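PDB 4O5P: DUF2235 domain-containing protein from Pseudomonas aeruginosa, which probably hydrolyses membrane phospholipids as a toxic effector delivered by the type VI secretion system, using an alpha/beta-hydrolase-type catalytic domain. Local coordinates for residues S348-D353 / V687-E692; G239-R244 / F280-A285; I274-L279 / A412-A417; K695-L700 / R777-K782; F8-T13 / N458-Q463. All coordinates share one frame; numbering follows the deposited sequence.

Contact 1. Residues S348-D353 / V687-E692; sequences SIRRRD and VHFDNE
Ser-348 and Arg-350 close on Phe-689 where strand 346-353 runs parallel to strand 687-689, the central strand of a small mixed three-stranded sheet. The chain of 687-692 reverses in a type II' beta turn from Phe-689 to Glu-692. The dense part of the contact is the Phe-689 ring. The Arg-350 guanidinium lies flat on one face, with centres 3.6 Å apart and planes at 3°, a stacked cation-pi pair. Its chain leaves with CG anti to the backbone N (chi1 -152°) and bends at chi3, which lays the flat group over the ring; the salt bridge from NH2 to Glu-470 and the bond from NE to Ser-364 fix its rotation. Val-687 CG1 lies toward the rim of the opposite ring face, and Ser-348 CB approaches CD2 of Phe-689 obliquely at 3.4 Å. The backbone adds one bond, Ser-348 N to His-688 O, 2.9 Å. Toward the turn the fit is looser and water fills in. Arg-352 and Glu-692 cross at about a right angle without a salt bridge: Arg-352 NE is 4.6 Å from Glu-692 OE2, well out of the guanidinium plane, and NE is bound instead by Gly-362 O. Asp-690 turns its carboxylate to Arg-307 and Arg-360. One water accepts from Arg-352 N at 3.0 Å and donates to both Asp-690 OD2 and Asn-691 OD1.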
# COMPACT_ATOMS: atom_id res chain seq x y z
N SER A 348 10.42 -4.13 -0.73
CA SER A 348 11.18 -4.17 -1.98
C SER A 348 10.78 -5.41 -2.80
O SER A 348 10.25 -6.37 -2.26
CB SER A 348 12.67 -4.20 -1.66
OG SER A 348 13.46 -4.32 -2.83
N ILE A 349 11.03 -5.38 -4.10
CA ILE A 349 10.80 -6.58 -4.91
C ILE A 349 12.09 -7.39 -5.04
O ILE A 349 12.14 -8.35 -5.83
CB ILE A 349 10.30 -6.24 -6.31
CG1 ILE A 349 11.27 -5.29 -7.02
CG2 ILE A 349 8.89 -5.65 -6.25
CD1 ILE A 349 11.06 -5.23 -8.51
N ARG A 350 13.11 -7.00 -4.29
CA ARG A 350 14.36 -7.78 -4.16
C ARG A 350 14.12 -9.04 -3.33
O ARG A 350 13.34 -9.04 -2.37
CB ARG A 350 15.49 -6.96 -3.51
CG ARG A 350 16.93 -7.37 -3.92
CD ARG A 350 17.99 -6.46 -3.30
NE ARG A 350 18.17 -6.70 -1.86
CZ ARG A 350 18.67 -5.80 -1.03
NH1 ARG A 350 19.01 -4.61 -1.48
NH2 ARG A 350 18.81 -6.08 0.26
N ARG A 351 14.80 -10.12 -3.70
CA ARG A 351 14.64 -11.40 -3.01
C ARG A 351 15.75 -12.37 -3.42
O ARG A 351 16.41 -12.19 -4.46
CB ARG A 351 13.27 -12.00 -3.33
CG ARG A 351 13.26 -12.90 -4.56
CD ARG A 351 13.42 -12.16 -5.89
NE ARG A 351 13.34 -13.11 -7.00
CZ ARG A 351 14.38 -13.79 -7.48
NH1 ARG A 351 15.59 -13.61 -6.95
NH2 ARG A 351 14.22 -14.65 -8.49
N ARG A 352 15.95 -13.41 -2.62
CA ARG A 352 16.93 -14.44 -2.97
C ARG A 352 16.33 -15.48 -3.93
O ARG A 352 15.13 -15.79 -3.84
CB ARG A 352 17.41 -15.13 -1.69
CG ARG A 352 17.92 -14.16 -0.63
CD ARG A 352 18.45 -14.90 0.59
NE ARG A 352 19.61 -15.71 0.22
CZ ARG A 352 20.04 -16.77 0.89
NH1 ARG A 352 19.41 -17.19 1.99
NH2 ARG A 352 21.11 -17.43 0.45
N ASP A 353 17.13 -15.99 -4.86
CA ASP A 353 16.70 -17.10 -5.71
C ASP A 353 16.26 -18.26 -4.84
O ASP A 353 16.71 -18.40 -3.70
CB ASP A 353 17.82 -17.58 -6.64
CG ASP A 353 18.07 -16.63 -7.77
OD1 ASP A 353 17.23 -15.73 -8.00
OD2 ASP A 353 19.11 -16.78 -8.45
N VAL A 687 12.38 -1.87 5.75
CA VAL A 687 12.26 -2.41 4.41
C VAL A 687 12.36 -3.93 4.46
O VAL A 687 13.29 -4.47 5.07
CB VAL A 687 13.37 -1.88 3.46
CG1 VAL A 687 13.15 -2.41 2.03
CG2 VAL A 687 13.39 -0.38 3.45
N HIS A 688 11.40 -4.60 3.84
CA HIS A 688 11.46 -6.05 3.68
C HIS A 688 11.96 -6.41 2.30
O HIS A 688 11.56 -5.79 1.31
CB HIS A 688 10.07 -6.67 3.88
CG HIS A 688 9.53 -6.51 5.27
ND1 HIS A 688 8.89 -5.37 5.69
CD2 HIS A 688 9.55 -7.35 6.33
CE1 HIS A 688 8.54 -5.51 6.95
NE2 HIS A 688 8.93 -6.70 7.37
N PHE A 689 12.81 -7.43 2.22
CA PHE A 689 13.18 -7.98 0.92
C PHE A 689 12.80 -9.45 1.01
O PHE A 689 13.62 -10.30 1.41
CB PHE A 689 14.68 -7.85 0.63
CG PHE A 689 15.26 -6.49 0.93
CD1 PHE A 689 15.73 -6.18 2.21
CD2 PHE A 689 15.39 -5.54 -0.07
CE1 PHE A 689 16.28 -4.93 2.47
CE2 PHE A 689 15.94 -4.29 0.19
CZ PHE A 689 16.38 -3.99 1.46
N ASP A 690 11.54 -9.74 0.69
CA ASP A 690 10.98 -11.08 0.90
C ASP A 690 11.06 -11.47 2.37
O ASP A 690 10.41 -10.85 3.20
CB ASP A 690 11.66 -12.10 -0.01
CG ASP A 690 11.00 -13.47 0.04
OD1 ASP A 690 9.90 -13.63 0.62
OD2 ASP A 690 11.60 -14.40 -0.54
N ASN A 691 11.85 -12.48 2.70
CA ASN A 691 11.94 -12.94 4.08
C ASN A 691 12.89 -12.10 4.91
O ASN A 691 12.88 -12.17 6.13
CB ASN A 691 12.36 -14.42 4.15
CG ASN A 691 13.74 -14.66 3.56
OD1 ASN A 691 14.07 -14.11 2.51
ND2 ASN A 691 14.55 -15.46 4.23
N GLU A 692 13.73 -11.30 4.25
CA GLU A 692 14.76 -10.53 4.95
C GLU A 692 14.31 -9.09 5.19
O GLU A 692 13.38 -8.60 4.54
CB GLU A 692 16.06 -10.53 4.13
CG GLU A 692 16.53 -11.92 3.72
CD GLU A 692 17.88 -11.89 3.02
OE1 GLU A 692 18.04 -11.16 2.02
OE2 GLU A 692 18.78 -12.62 3.48
O HOH W 1 9.60 -7.91 -0.23
O HOH W 2 18.52 -8.68 1.80
O HOH W 3 14.34 -14.19 -0.26
O HOH W 4 17.36 -15.86 3.76

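Contact 2. Residues G239-R244 / F280-A285; sequences GAAEAR and FDTVAA
The helical backbone of 239-244 runs beside the irregular chain of 280-285, with Ala-240 CA 5.0 Å from Thr-282 CA and Ala-241 CA 5.2 Å from Ala-284 CA. Small side chains make that approach possible. Ala-240 CB meets Thr-282 OG1 at 3.5 Å, while Ala-241 CB sits against Val-283 O and touches Ala-284 CB at 3.8 Å, methyl against methyl. Thr-282 is directed toward the helix with its two branches divided: CG2, anti to the backbone N, packs over Ala-241 N, and OG1, beside the backbone N (chi1 -56°), faces Arg-244. The guanidinium of Arg-244 presents its edge, so that NH1 reaches Thr-282 OG1 at 2.8 Å near its plane. The bond is weak, with an N-H...O angle of 142°. Stronger restraints come from elsewhere: NH1 also binds Asp-347 O, NH2 binds Ser-348 O and NE binds Met-306 O, so a backbone carbonyl is bound by each of the three nitrogens of this buried cation. Asp-281 turns away from the helix, and its OD2 receives a hydrogen bond from His-379 ND1 and a salt bridge from Arg-685. Gly-239 is the last glycine of a GxSxG sequence with Ser-237 as probable nucleophile. With His-379 as probable base and Asp-281 as probable acid, the geometry is consistent with the nucleophile elbow and Ser-His-Asp catalytic triad of an alpha/beta hydrolase.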
# COMPACT_ATOMS: atom_id res chain seq x y z
N GLY A 239 -2.23 -1.25 -2.11
CA GLY A 239 -2.82 -1.73 -3.35
C GLY A 239 -1.71 -2.37 -4.19
O GLY A 239 -1.97 -3.25 -5.00
N ALA A 240 -0.48 -1.94 -3.97
CA ALA A 240 0.67 -2.62 -4.57
C ALA A 240 0.89 -3.97 -3.89
O ALA A 240 1.19 -4.98 -4.54
CB ALA A 240 1.93 -1.74 -4.47
N ALA A 241 0.75 -3.99 -2.56
CA ALA A 241 0.76 -5.26 -1.84
C ALA A 241 -0.30 -6.21 -2.38
O ALA A 241 -0.04 -7.41 -2.61
CB ALA A 241 0.56 -5.04 -0.34
N GLU A 242 -1.51 -5.67 -2.58
CA GLU A 242 -2.62 -6.44 -3.13
C GLU A 242 -2.30 -6.94 -4.52
O GLU A 242 -2.64 -8.06 -4.86
CB GLU A 242 -3.89 -5.61 -3.17
CG GLU A 242 -4.56 -5.37 -1.81
CD GLU A 242 -5.33 -4.08 -1.82
OE1 GLU A 242 -5.88 -3.75 -2.89
OE2 GLU A 242 -5.37 -3.38 -0.79
N ALA A 243 -1.66 -6.12 -5.34
CA ALA A 243 -1.30 -6.55 -6.70
C ALA A 243 -0.33 -7.72 -6.66
O ALA A 243 -0.43 -8.67 -7.46
CB ALA A 243 -0.72 -5.43 -7.49
N ARG A 244 0.61 -7.66 -5.74
CA ARG A 244 1.62 -8.72 -5.65
C ARG A 244 1.01 -10.03 -5.17
O ARG A 244 1.27 -11.11 -5.74
CB ARG A 244 2.78 -8.24 -4.77
CG ARG A 244 3.50 -7.07 -5.45
CD ARG A 244 4.45 -6.30 -4.52
NE ARG A 244 5.64 -7.05 -4.13
CZ ARG A 244 6.72 -6.47 -3.62
NH1 ARG A 244 6.75 -5.16 -3.47
NH2 ARG A 244 7.77 -7.20 -3.25
N PHE A 280 3.85 1.19 -7.15
CA PHE A 280 4.36 2.39 -6.51
C PHE A 280 4.49 2.08 -5.02
O PHE A 280 3.46 1.84 -4.36
CB PHE A 280 3.36 3.55 -6.66
CG PHE A 280 3.12 4.00 -8.08
CD1 PHE A 280 3.88 5.03 -8.63
CD2 PHE A 280 2.10 3.44 -8.84
CE1 PHE A 280 3.65 5.48 -9.91
CE2 PHE A 280 1.85 3.89 -10.14
CZ PHE A 280 2.63 4.91 -10.68
N ASP A 281 5.72 2.03 -4.51
CA ASP A 281 6.00 2.03 -3.06
C ASP A 281 5.14 1.05 -2.27
O ASP A 281 4.27 1.48 -1.52
CB ASP A 281 5.81 3.44 -2.48
CG ASP A 281 6.70 3.72 -1.30
OD1 ASP A 281 7.92 3.47 -1.40
OD2 ASP A 281 6.20 4.20 -0.25
N THR A 282 5.39 -0.25 -2.45
CA THR A 282 4.60 -1.30 -1.81
C THR A 282 4.63 -1.23 -0.28
O THR A 282 5.71 -1.21 0.31
CB THR A 282 5.15 -2.68 -2.17
OG1 THR A 282 5.18 -2.83 -3.58
CG2 THR A 282 4.30 -3.79 -1.54
N VAL A 283 3.45 -1.21 0.34
CA VAL A 283 3.34 -1.27 1.80
C VAL A 283 2.35 -2.36 2.17
O VAL A 283 1.20 -2.29 1.76
CB VAL A 283 2.87 0.06 2.41
CG1 VAL A 283 2.57 -0.12 3.91
CG2 VAL A 283 3.91 1.16 2.16
N ALA A 284 2.79 -3.36 2.92
CA ALA A 284 1.97 -4.56 3.14
C ALA A 284 1.52 -4.66 4.58
O ALA A 284 0.99 -5.70 5.01
CB ALA A 284 2.74 -5.81 2.73
N ALA A 285 1.72 -3.57 5.31
CA ALA A 285 1.58 -3.58 6.77
C ALA A 285 0.14 -3.54 7.20
O ALA A 285 -0.68 -2.88 6.57
CB ALA A 285 2.33 -2.37 7.38

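Contact 3. Residues I274-L279 / A412-A417; sequences IEFLGL and AEAFEA
Phe-276 reaches from the strand to the last turn of helix 403-416. Its CG is anti to the backbone N (chi1 -175°), which carries the ring out to the helix, and the turn about the CB-CG bond sets one ring face to Ala-414. Ala-414 CA stands 3.8 Å from the Phe-276 ring centroid and 8° off the normal, a CH-pi contact over the centre. Ala-414 CB is also 3.8 Å from Phe-276 CE2. Ala-417 CB meets Phe-276 CD1 obliquely at 3.6 Å, and Glu-413 CB approaches Phe-276 CE1 obliquely at 3.7 Å. Beyond CB, Glu-413 bends at chi2 (-82°) and carries its carboxylate away from the ring to His-409 and Arg-330. One water donates to Glu-275 O at 2.5 Å and, weakly, to Ala-417 O. Tyr-234 and Val-332 also touch Phe-276. Strand 270-280, between its parallel neighbours 225-236 and 331-336, thus packs on helix 403-416, consistent with the sheet-and-helix layering of an alpha/beta-hydrolase fold.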
# COMPACT_ATOMS: atom_id res chain seq x y z
N ILE A 274 0.64 -12.04 -16.98
CA ILE A 274 0.71 -10.63 -16.59
C ILE A 274 1.78 -9.97 -17.46
O ILE A 274 2.97 -10.14 -17.21
CB ILE A 274 1.02 -10.47 -15.08
CG1 ILE A 274 -0.17 -10.95 -14.24
CG2 ILE A 274 1.33 -9.00 -14.76
CD1 ILE A 274 0.08 -10.96 -12.71
N GLU A 275 1.36 -9.26 -18.49
CA GLU A 275 2.27 -8.56 -19.40
C GLU A 275 3.02 -7.44 -18.68
O GLU A 275 4.15 -7.10 -19.06
CB GLU A 275 1.47 -7.95 -20.55
CG GLU A 275 0.81 -8.96 -21.48
CD GLU A 275 1.81 -9.88 -22.13
OE1 GLU A 275 2.64 -9.39 -22.93
OE2 GLU A 275 1.79 -11.10 -21.82
N PHE A 276 2.38 -6.85 -17.66
CA PHE A 276 3.00 -5.74 -16.94
C PHE A 276 2.45 -5.58 -15.51
O PHE A 276 1.25 -5.52 -15.30
CB PHE A 276 2.81 -4.43 -17.72
CG PHE A 276 3.53 -3.24 -17.10
CD1 PHE A 276 4.86 -2.98 -17.41
CD2 PHE A 276 2.87 -2.39 -16.21
CE1 PHE A 276 5.53 -1.88 -16.85
CE2 PHE A 276 3.52 -1.31 -15.64
CZ PHE A 276 4.85 -1.05 -15.96
N LEU A 277 3.36 -5.51 -14.54
CA LEU A 277 2.98 -5.27 -13.16
C LEU A 277 3.68 -3.97 -12.71
O LEU A 277 4.91 -3.92 -12.61
CB LEU A 277 3.42 -6.45 -12.29
CG LEU A 277 3.13 -6.47 -10.79
CD1 LEU A 277 1.61 -6.50 -10.55
CD2 LEU A 277 3.81 -7.69 -10.18
N GLY A 278 2.90 -2.91 -12.52
CA GLY A 278 3.48 -1.62 -12.17
C GLY A 278 3.14 -1.23 -10.74
O GLY A 278 1.96 -1.07 -10.41
N LEU A 279 4.16 -1.04 -9.91
CA LEU A 279 3.96 -0.84 -8.48
C LEU A 279 4.60 0.46 -7.96
O LEU A 279 5.74 0.80 -8.30
CB LEU A 279 4.54 -2.01 -7.70
CG LEU A 279 4.20 -3.41 -8.19
CD1 LEU A 279 5.10 -4.40 -7.47
CD2 LEU A 279 2.73 -3.71 -7.98
N ALA A 412 5.17 5.33 -19.26
CA ALA A 412 6.03 5.01 -20.39
C ALA A 412 6.35 3.53 -20.33
O ALA A 412 6.28 2.83 -21.36
CB ALA A 412 7.31 5.84 -20.36
N GLU A 413 6.61 3.03 -19.12
CA GLU A 413 7.00 1.64 -18.95
C GLU A 413 5.85 0.79 -19.43
O GLU A 413 6.04 -0.13 -20.23
CB GLU A 413 7.33 1.31 -17.48
CG GLU A 413 8.56 2.05 -16.94
CD GLU A 413 9.85 1.38 -17.33
OE1 GLU A 413 10.91 1.80 -16.83
OE2 GLU A 413 9.80 0.40 -18.14
N ALA A 414 4.64 1.17 -19.01
CA ALA A 414 3.48 0.36 -19.30
C ALA A 414 3.25 0.42 -20.80
O ALA A 414 2.95 -0.60 -21.44
CB ALA A 414 2.28 0.87 -18.53
N PHE A 415 3.45 1.60 -21.38
CA PHE A 415 3.19 1.75 -22.81
C PHE A 415 4.18 0.86 -23.58
O PHE A 415 3.82 0.24 -24.59
CB PHE A 415 3.29 3.22 -23.22
CG PHE A 415 2.62 3.52 -24.53
CD1 PHE A 415 1.28 3.87 -24.57
CD2 PHE A 415 3.34 3.45 -25.72
CE1 PHE A 415 0.65 4.15 -25.78
CE2 PHE A 415 2.71 3.72 -26.94
CZ PHE A 415 1.37 4.07 -26.97
N GLU A 416 5.40 0.78 -23.07
CA GLU A 416 6.44 0.02 -23.74
C GLU A 416 6.10 -1.45 -23.68
O GLU A 416 6.48 -2.22 -24.57
CB GLU A 416 7.79 0.21 -23.04
CG GLU A 416 8.90 0.81 -23.88
CD GLU A 416 9.04 0.18 -25.26
OE1 GLU A 416 8.31 0.60 -26.18
OE2 GLU A 416 9.88 -0.73 -25.42
N ALA A 417 5.38 -1.85 -22.63
CA ALA A 417 5.16 -3.27 -22.41
C ALA A 417 3.87 -3.74 -23.08
O ALA A 417 3.50 -4.91 -22.98
CB ALA A 417 5.17 -3.60 -20.91
O HOH W 5 5.50 -7.08 -21.18

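Contact 4. Residues K695-L700 / R777-K782; sequences KRLSVL and REPGDK
Leu-697 and Pro-779 join the strand 697-702 of a four-stranded antiparallel sheet to the first turn of helix 779-787, a sheet-on-helix contact within the C-terminal part of the protein. In the first shell, Leu-697 CD1 lies 4.0 Å from Pro-779 CG, and two residues on Val-699 CG2 meets Lys-782 CB at 4.1 Å. Leu-697 and Val-699 point to the same side of the strand, whereas Ser-698 between them points away; a proline at the head of the helix and a lysine three residues later receive them. Beside this apolar pair the Arg-777 guanidinium rests on the aliphatic part of Arg-696, whose CG sits over one face, offset toward the rim, 3.5 Å from Arg-777 NH1. Outside partners position both arginines: Arg-696 NE makes a salt bridge to Asp-618, and Arg-777, its chain extended from CG to NE, gives a weak bond from NE to Asn-694 O. Phe-612 of the adjacent strand touches Leu-697, Val-699 and Pro-779, widening the apolar layer, and Val-783 and Ile-786 extend it along the helix against Val-699. Further out, Ser-698 OG is bound to Arg-773 O and the backbone of Leu-697 to Thr-776, which tie the strand to the chain leading into the helix. Lys-782 meets the strand with CB, then bends at chi2 (-67°) and sends NZ to Asn-771 O.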
# COMPACT_ATOMS: atom_id res chain seq x y z
N LYS A 695 16.60 -4.05 8.98
CA LYS A 695 16.93 -3.91 10.39
C LYS A 695 16.47 -5.14 11.15
O LYS A 695 15.63 -5.92 10.67
CB LYS A 695 16.31 -2.64 10.97
CG LYS A 695 14.79 -2.66 10.99
CD LYS A 695 14.23 -1.37 11.59
CE LYS A 695 14.53 -0.16 10.71
NZ LYS A 695 14.15 1.10 11.42
N ARG A 696 17.03 -5.32 12.34
CA ARG A 696 16.70 -6.45 13.18
C ARG A 696 15.32 -6.25 13.78
O ARG A 696 14.95 -5.14 14.19
CB ARG A 696 17.75 -6.63 14.28
CG ARG A 696 19.16 -6.91 13.75
CD ARG A 696 20.05 -7.49 14.83
NE ARG A 696 20.45 -6.48 15.79
CZ ARG A 696 20.94 -6.72 17.00
NH1 ARG A 696 21.08 -7.97 17.44
NH2 ARG A 696 21.27 -5.71 17.78
N LEU A 697 14.55 -7.34 13.82
CA LEU A 697 13.20 -7.29 14.35
C LEU A 697 12.97 -8.47 15.27
O LEU A 697 13.59 -9.53 15.11
CB LEU A 697 12.17 -7.34 13.23
CG LEU A 697 12.17 -6.24 12.17
CD1 LEU A 697 11.13 -6.59 11.11
CD2 LEU A 697 11.83 -4.91 12.83
N SER A 698 12.08 -8.28 16.24
CA SER A 698 11.66 -9.33 17.15
C SER A 698 10.17 -9.48 16.98
O SER A 698 9.45 -8.48 17.01
CB SER A 698 11.98 -8.93 18.59
OG SER A 698 11.37 -9.81 19.52
N VAL A 699 9.68 -10.70 16.81
CA VAL A 699 8.25 -10.88 16.61
C VAL A 699 7.54 -10.70 17.94
O VAL A 699 7.84 -11.39 18.91
CB VAL A 699 7.88 -12.26 16.03
CG1 VAL A 699 6.38 -12.38 15.89
CG2 VAL A 699 8.57 -12.47 14.68
N LEU A 700 6.60 -9.75 17.99
CA LEU A 700 5.85 -9.50 19.21
C LEU A 700 4.54 -10.27 19.13
O LEU A 700 4.07 -10.83 20.12
CB LEU A 700 5.57 -8.00 19.34
CG LEU A 700 4.99 -7.46 20.64
CD1 LEU A 700 5.91 -7.79 21.82
CD2 LEU A 700 4.77 -5.96 20.50
N ARG A 777 17.44 -10.36 11.10
CA ARG A 777 17.09 -9.76 9.81
C ARG A 777 16.40 -10.76 8.88
O ARG A 777 16.27 -10.52 7.67
CB ARG A 777 18.33 -9.19 9.13
CG ARG A 777 18.77 -7.87 9.76
CD ARG A 777 19.85 -7.18 8.95
NE ARG A 777 20.30 -5.98 9.66
CZ ARG A 777 21.09 -6.00 10.73
NH1 ARG A 777 21.54 -7.15 11.21
NH2 ARG A 777 21.43 -4.86 11.32
N GLU A 778 15.94 -11.88 9.42
CA GLU A 778 15.06 -12.74 8.64
C GLU A 778 13.75 -12.93 9.36
O GLU A 778 13.43 -14.04 9.78
CB GLU A 778 15.71 -14.09 8.36
CG GLU A 778 17.07 -14.01 7.70
CD GLU A 778 18.12 -14.57 8.61
OE1 GLU A 778 18.76 -13.77 9.33
OE2 GLU A 778 18.29 -15.82 8.62
N PRO A 779 12.96 -11.86 9.47
CA PRO A 779 11.69 -11.95 10.19
C PRO A 779 10.68 -12.87 9.50
O PRO A 779 9.83 -13.43 10.18
CB PRO A 779 11.20 -10.50 10.20
CG PRO A 779 11.79 -9.89 8.97
CD PRO A 779 13.15 -10.52 8.87
N GLY A 780 10.77 -13.03 8.18
CA GLY A 780 9.89 -13.95 7.48
C GLY A 780 10.05 -15.39 7.95
O GLY A 780 9.08 -16.15 8.08
N ASP A 781 11.30 -15.74 8.21
CA ASP A 781 11.67 -17.07 8.71
C ASP A 781 11.09 -17.33 10.11
O ASP A 781 10.52 -18.41 10.37
CB ASP A 781 13.20 -17.19 8.79
CG ASP A 781 13.88 -17.11 7.43
OD1 ASP A 781 13.23 -16.79 6.40
OD2 ASP A 781 15.11 -17.34 7.40
N LYS A 782 11.26 -16.36 11.02
CA LYS A 782 10.68 -16.43 12.37
C LYS A 782 9.15 -16.45 12.35
O LYS A 782 8.51 -17.15 13.15
CB LYS A 782 11.17 -15.25 13.23
CG LYS A 782 12.67 -15.22 13.50
CD LYS A 782 13.12 -16.38 14.39
CE LYS A 782 14.63 -16.35 14.62
NZ LYS A 782 15.07 -17.36 15.62

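Contact 5. Residues F8-T13 / N458-Q463; sequences FHIAPT and NAWQAQ
The indole of Trp-460 meets Ala-11 at its edge, CB standing near the ring plane 4.3 Å from CZ3, while Ile-10 CG2 comes in obliquely to the same atom at 4.0 Å. One face of the ring carries Gln-463 NE2, offset toward the rim, and NE1 is bound to Glu-476 of helix 469-487. Helix 451-463 thus packs against the end of strand 7-10, which pairs in parallel with 370-375 at the border of the large mixed sheet. The second flat group is the Gln-461 amide. Its NE2 donates to Ala-11 O at 2.9 Å with an N-H...O angle of 143°, the oxygen tilted from the amide plane. Two torsions place it there: CG is anti to the backbone N (chi1 -166°), and the chain then bends at chi2 (-80°) to bring the amide alongside the loop 11-13. The backbone carbonyl of Ala-11, where the strand has ended, is in this way satisfied by a side chain of the helix. Asn-458 closes the far end, its OD1 accepting from the backbone N of His-14; Thr-13 OG1 lies 3.1 Å from that same oxygen. A water finishes the join: it accepts from Thr-13 OG1 and donates to Asn-458 O and, at 2.6 Å, to Gln-461 OE1.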
# COMPACT_ATOMS: atom_id res chain seq x y z
N PHE A 8 18.28 -2.70 -9.38
CA PHE A 8 17.90 -1.49 -8.68
C PHE A 8 18.67 -0.27 -9.18
O PHE A 8 19.90 -0.34 -9.36
CB PHE A 8 18.13 -1.68 -7.19
CG PHE A 8 17.91 -0.44 -6.38
CD1 PHE A 8 16.64 -0.04 -6.04
CD2 PHE A 8 18.99 0.32 -5.95
CE1 PHE A 8 16.44 1.11 -5.27
CE2 PHE A 8 18.80 1.47 -5.20
CZ PHE A 8 17.52 1.86 -4.86
N HIS A 9 17.96 0.83 -9.44
CA HIS A 9 18.61 2.06 -9.91
C HIS A 9 17.98 3.30 -9.29
O HIS A 9 16.89 3.23 -8.71
CB HIS A 9 18.52 2.18 -11.43
CG HIS A 9 19.02 0.98 -12.16
ND1 HIS A 9 20.34 0.83 -12.53
CD2 HIS A 9 18.39 -0.14 -12.58
CE1 HIS A 9 20.50 -0.32 -13.15
NE2 HIS A 9 19.33 -0.93 -13.20
N ILE A 10 18.69 4.42 -9.39
CA ILE A 10 18.10 5.72 -9.10
C ILE A 10 17.11 5.97 -10.23
O ILE A 10 17.31 5.47 -11.35
CB ILE A 10 19.18 6.84 -9.12
CG1 ILE A 10 20.20 6.61 -8.01
CG2 ILE A 10 18.58 8.22 -8.89
CD1 ILE A 10 19.55 6.56 -6.62
N ALA A 11 16.04 6.73 -9.95
CA ALA A 11 15.14 7.20 -11.00
C ALA A 11 15.92 7.73 -12.20
O ALA A 11 16.96 8.34 -12.03
CB ALA A 11 14.25 8.30 -10.46
N PRO A 12 15.41 7.47 -13.42
CA PRO A 12 16.06 8.07 -14.59
C PRO A 12 15.79 9.57 -14.61
O PRO A 12 14.87 10.04 -13.94
CB PRO A 12 15.36 7.38 -15.77
CG PRO A 12 14.02 6.96 -15.23
CD PRO A 12 14.28 6.60 -13.78
N THR A 13 16.60 10.30 -15.37
CA THR A 13 16.40 11.74 -15.52
C THR A 13 15.07 11.93 -16.22
O THR A 13 14.63 11.04 -16.96
CB THR A 13 17.54 12.35 -16.37
OG1 THR A 13 17.43 13.77 -16.38
CG2 THR A 13 17.47 11.82 -17.81
N ASN A 458 15.14 16.72 -11.65
CA ASN A 458 16.44 16.38 -12.21
C ASN A 458 17.63 16.81 -11.34
O ASN A 458 18.68 16.18 -11.37
CB ASN A 458 16.56 16.89 -13.64
CG ASN A 458 15.63 16.15 -14.60
OD1 ASN A 458 15.32 14.98 -14.39
ND2 ASN A 458 15.17 16.85 -15.64
N ALA A 459 17.48 17.87 -10.54
CA ALA A 459 18.57 18.23 -9.62
C ALA A 459 18.72 17.12 -8.58
O ALA A 459 19.85 16.66 -8.26
CB ALA A 459 18.31 19.57 -8.97
N TRP A 460 17.58 16.69 -8.04
CA TRP A 460 17.62 15.53 -7.16
C TRP A 460 18.24 14.32 -7.85
O TRP A 460 19.14 13.67 -7.32
CB TRP A 460 16.23 15.19 -6.64
CG TRP A 460 16.30 14.04 -5.70
CD1 TRP A 460 16.55 14.08 -4.36
CD2 TRP A 460 16.18 12.66 -6.04
NE1 TRP A 460 16.56 12.82 -3.83
CE2 TRP A 460 16.33 11.92 -4.85
CE3 TRP A 460 15.92 11.97 -7.23
CZ2 TRP A 460 16.25 10.52 -4.81
CZ3 TRP A 460 15.86 10.58 -7.20
CH2 TRP A 460 16.02 9.87 -6.00
N GLN A 461 17.77 14.01 -9.05
CA GLN A 461 18.20 12.80 -9.74
C GLN A 461 19.70 12.81 -9.95
O GLN A 461 20.37 11.78 -9.79
CB GLN A 461 17.48 12.68 -11.08
CG GLN A 461 17.61 11.32 -11.72
CD GLN A 461 18.92 11.11 -12.45
OE1 GLN A 461 19.55 12.06 -12.92
NE2 GLN A 461 19.35 9.85 -12.54
N ALA A 462 20.23 13.98 -10.28
CA ALA A 462 21.64 14.14 -10.55
C ALA A 462 22.53 14.07 -9.31
O ALA A 462 23.67 13.62 -9.41
CB ALA A 462 21.90 15.44 -11.34
N GLN A 463 22.04 14.51 -8.14
CA GLN A 463 22.88 14.39 -6.93
C GLN A 463 22.84 13.00 -6.30
O GLN A 463 23.69 12.65 -5.47
CB GLN A 463 22.49 15.42 -5.87
CG GLN A 463 21.06 15.27 -5.34
CD GLN A 463 20.92 14.26 -4.21
OE1 GLN A 463 21.79 14.14 -3.34
NE2 GLN A 463 19.81 13.52 -4.22
O HOH W 6 19.05 14.35 -13.96

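How the contacts relate
Contact 2 lies about 4 Å from the centre of the chain, and the others spread outward. Contact 3 is about 16 Å away between centres, on strand 270-280, which leads into contact 2's loop; Leu-279 packs on Ala-243 and Arg-244. Contact 1, about 13 Å from contact 2, is tied to it where Arg-244 NH2 meets Ser-348 O. Contact 4 adjoins contact 1 through Asn-691, which meets Asp-781 and Gly-780. Contact 5 touches none of the others, yet reaches the same large sheet as contact 3. Along the chain, contact 5 encloses contacts 2 and 3, which cross; contact 1 crosses 3 and 5, and contact 4 follows all. Contacts 1 and 5 join C-terminal elements to the probable hydrolase core.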